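Local coordinates for hypothetical protein MG296 homolog (Mycoplasma pneumoniae, PDB 2I15) that is of unknown function, an all-alpha member of the Mg296 family found in an assembly of three protein chains, at residues I70-V75 against Q97-A102. Sequence-based numbering, arbitrary orientation.
Sequences ISSEVV and QSFYEA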
loop_
_atom_site.group_PDB
_atom_site.type_symbol
_atom_site.label_atom_id
_atom_site.label_comp_id
_atom_site.label_asym_id
_atom_site.label_seq_id
_atom_site.Cartn_x
_atom_site.Cartn_y
_atom_site.Cartn_z
ATOM N N ILE A 70 13.898 -3.895 15.522
ATOM C CA ILE A 70 12.609 -3.664 16.138
ATOM C C ILE A 70 11.452 -3.739 15.121
ATOM O O ILE A 70 10.369 -4.211 15.455
ATOM C CB ILE A 70 12.614 -2.313 16.893
ATOM C CG1 ILE A 70 13.203 -2.533 18.289
ATOM C CG2 ILE A 70 11.201 -1.731 16.976
ATOM C CD1 ILE A 70 13.394 -1.268 19.097
ATOM N N SER A 71 11.674 -3.278 13.891
ATOM C CA SER A 71 10.625 -3.332 12.877
ATOM C C SER A 71 10.327 -4.806 12.617
ATOM O O SER A 71 9.173 -5.231 12.595
ATOM C CB SER A 71 11.092 -2.674 11.571
ATOM O OG SER A 71 10.116 -2.755 10.537
ATOM N N SER A 72 11.382 -5.591 12.452
ATOM C CA SER A 72 11.236 -7.006 12.170
ATOM C C SER A 72 10.520 -7.745 13.291
ATOM O O SER A 72 9.692 -8.616 13.037
ATOM C CB SER A 72 12.616 -7.621 11.936
ATOM O OG SER A 72 12.569 -8.615 10.923
ATOM N N GLU A 73 10.833 -7.392 14.528
ATOM C CA GLU A 73 10.237 -8.050 15.676
ATOM C C GLU A 73 8.750 -7.734 15.811
ATOM O O GLU A 73 7.952 -8.617 16.115
ATOM C CB GLU A 73 10.989 -7.642 16.953
ATOM C CG GLU A 73 11.189 -8.750 17.987
ATOM C CD GLU A 73 10.105 -8.782 19.059
ATOM O OE1 GLU A 73 9.696 -7.690 19.518
ATOM O OE2 GLU A 73 9.675 -9.893 19.460
ATOM N N VAL A 74 8.361 -6.490 15.573
ATOM C CA VAL A 74 6.957 -6.145 15.725
ATOM C C VAL A 74 6.050 -6.630 14.605
ATOM O O VAL A 74 4.849 -6.781 14.823
ATOM C CB VAL A 74 6.753 -4.620 15.913
ATOM C CG1 VAL A 74 7.491 -4.153 17.160
ATOM C CG2 VAL A 74 7.226 -3.873 14.682
ATOM N N VAL A 75 6.594 -6.877 13.415
ATOM C CA VAL A 75 5.751 -7.347 12.311
ATOM C C VAL A 75 5.668 -8.859 12.186
ATOM O O VAL A 75 4.723 -9.368 11.593
ATOM C CB VAL A 75 6.209 -6.804 10.943
ATOM C CG1 VAL A 75 6.181 -5.283 10.949
ATOM C CG2 VAL A 75 7.598 -7.326 10.608
ATOM N N GLN A 97 5.232 -7.954 4.202
ATOM C CA GLN A 97 4.593 -6.830 3.551
ATOM C C GLN A 97 4.698 -5.639 4.496
ATOM O O GLN A 97 5.059 -4.547 4.068
ATOM C CB GLN A 97 3.135 -7.168 3.222
ATOM C CG GLN A 97 2.451 -6.103 2.373
ATOM C CD GLN A 97 3.051 -5.996 0.986
ATOM O OE1 GLN A 97 3.084 -4.919 0.402
ATOM N NE2 GLN A 97 3.519 -7.115 0.448
ATOM N N SER A 98 4.436 -5.864 5.784
ATOM C CA SER A 98 4.498 -4.799 6.793
ATOM C C SER A 98 5.899 -4.225 6.999
ATOM O O SER A 98 6.044 -3.028 7.227
ATOM C CB SER A 98 3.969 -5.311 8.123
ATOM O OG SER A 98 2.643 -5.786 7.973
ATOM N N PHE A 99 6.922 -5.075 6.935
ATOM C CA PHE A 99 8.308 -4.639 7.084
ATOM C C PHE A 99 8.657 -3.726 5.902
ATOM O O PHE A 99 9.308 -2.686 6.067
ATOM C CB PHE A 99 9.248 -5.835 7.055
ATOM C CG PHE A 99 10.686 -5.489 7.349
ATOM C CD1 PHE A 99 11.121 -5.339 8.662
ATOM C CD2 PHE A 99 11.615 -5.339 6.314
ATOM C CE1 PHE A 99 12.456 -5.053 8.950
ATOM C CE2 PHE A 99 12.958 -5.051 6.594
ATOM C CZ PHE A 99 13.375 -4.908 7.914
ATOM N N TYR A 100 8.188 -4.103 4.717
ATOM C CA TYR A 100 8.451 -3.325 3.516
ATOM C C TYR A 100 7.670 -2.014 3.488
ATOM O O TYR A 100 8.228 -0.953 3.191
ATOM C CB TYR A 100 8.088 -4.126 2.254
ATOM C CG TYR A 100 8.049 -3.276 0.982
ATOM C CD1 TYR A 100 9.216 -2.970 0.276
ATOM C CD2 TYR A 100 6.837 -2.757 0.504
ATOM C CE1 TYR A 100 9.175 -2.179 -0.882
ATOM C CE2 TYR A 100 6.786 -1.965 -0.645
ATOM C CZ TYR A 100 7.952 -1.679 -1.327
ATOM O OH TYR A 100 7.884 -0.906 -2.472
ATOM N N GLU A 101 6.375 -2.081 3.766
ATOM C CA GLU A 101 5.563 -0.880 3.707
ATOM C C GLU A 101 6.055 0.223 4.641
ATOM O O GLU A 101 5.745 1.405 4.444
ATOM C CB GLU A 101 4.098 -1.236 3.968
ATOM C CG GLU A 101 3.577 -2.324 3.025
ATOM C CD GLU A 101 2.070 -2.421 2.993
ATOM O OE1 GLU A 101 1.465 -2.456 4.086
ATOM O OE2 GLU A 101 1.499 -2.474 1.878
ATOM N N ALA A 102 6.867 -0.158 5.621
ATOM C CA ALA A 102 7.428 0.804 6.571
ATOM C C ALA A 102 8.770 1.348 6.063
ATOM O O ALA A 102 9.187 2.433 6.449
ATOM C CB ALA A 102 7.620 0.146 7.941
#
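Ser71, Ser72 and Val75 meet Ser98 and Phe99 in a helix-helix packing that joins the last turns of helix 57-75 to the first half of helix 92-113 in this all-alpha fold. The two short segments run roughly antiparallel, with 141° between their directions and 9.3 Å between their axes. Three of the five touching residues are serines, two on one side and a third on the other. Into this setting one large side chain is placed. The CG of Phe99 lies anti to the backbone N (chi1 -174°), which carries the ring across to the neighbouring helix although the CB of Phe99 does not itself aim at it. There the ring turns an edge to the chain, and the backbone N of Ser72 sits in the ring plane, 3.7 Å from Phe99 CE1. Ser71 approaches the ring obliquely, its OG lying 3.3 Å from Phe99 CD1, a van der Waals contact between a hydroxyl and an aromatic carbon. Its CB follows at 3.8 Å from Phe99 CE1, so both side-chain atoms of Ser71 lie against the CD1-CE1 side of the ring.

A largely carbon-to-carbon contact lies one turn further along helix 57-75, where Val75 splits its branches between two neighbours. CG2 comes up near the ring plane and touches Phe99 CB at 4.2 Å, the two side chains crossing at about a right angle. Ser98 meets Val75 through its CB, while its OG is hydrogen-bonded to Ser94 O in the same helix. A second subunit adds to the packing, with its Leu11 against Ser72 and Val75 and its Leu14 against Phe99. The other branch of the valine, CG1, lies anti to its carbonyl carbon (chi1 -59°) and packs 3.6 Å from Ser98 CB.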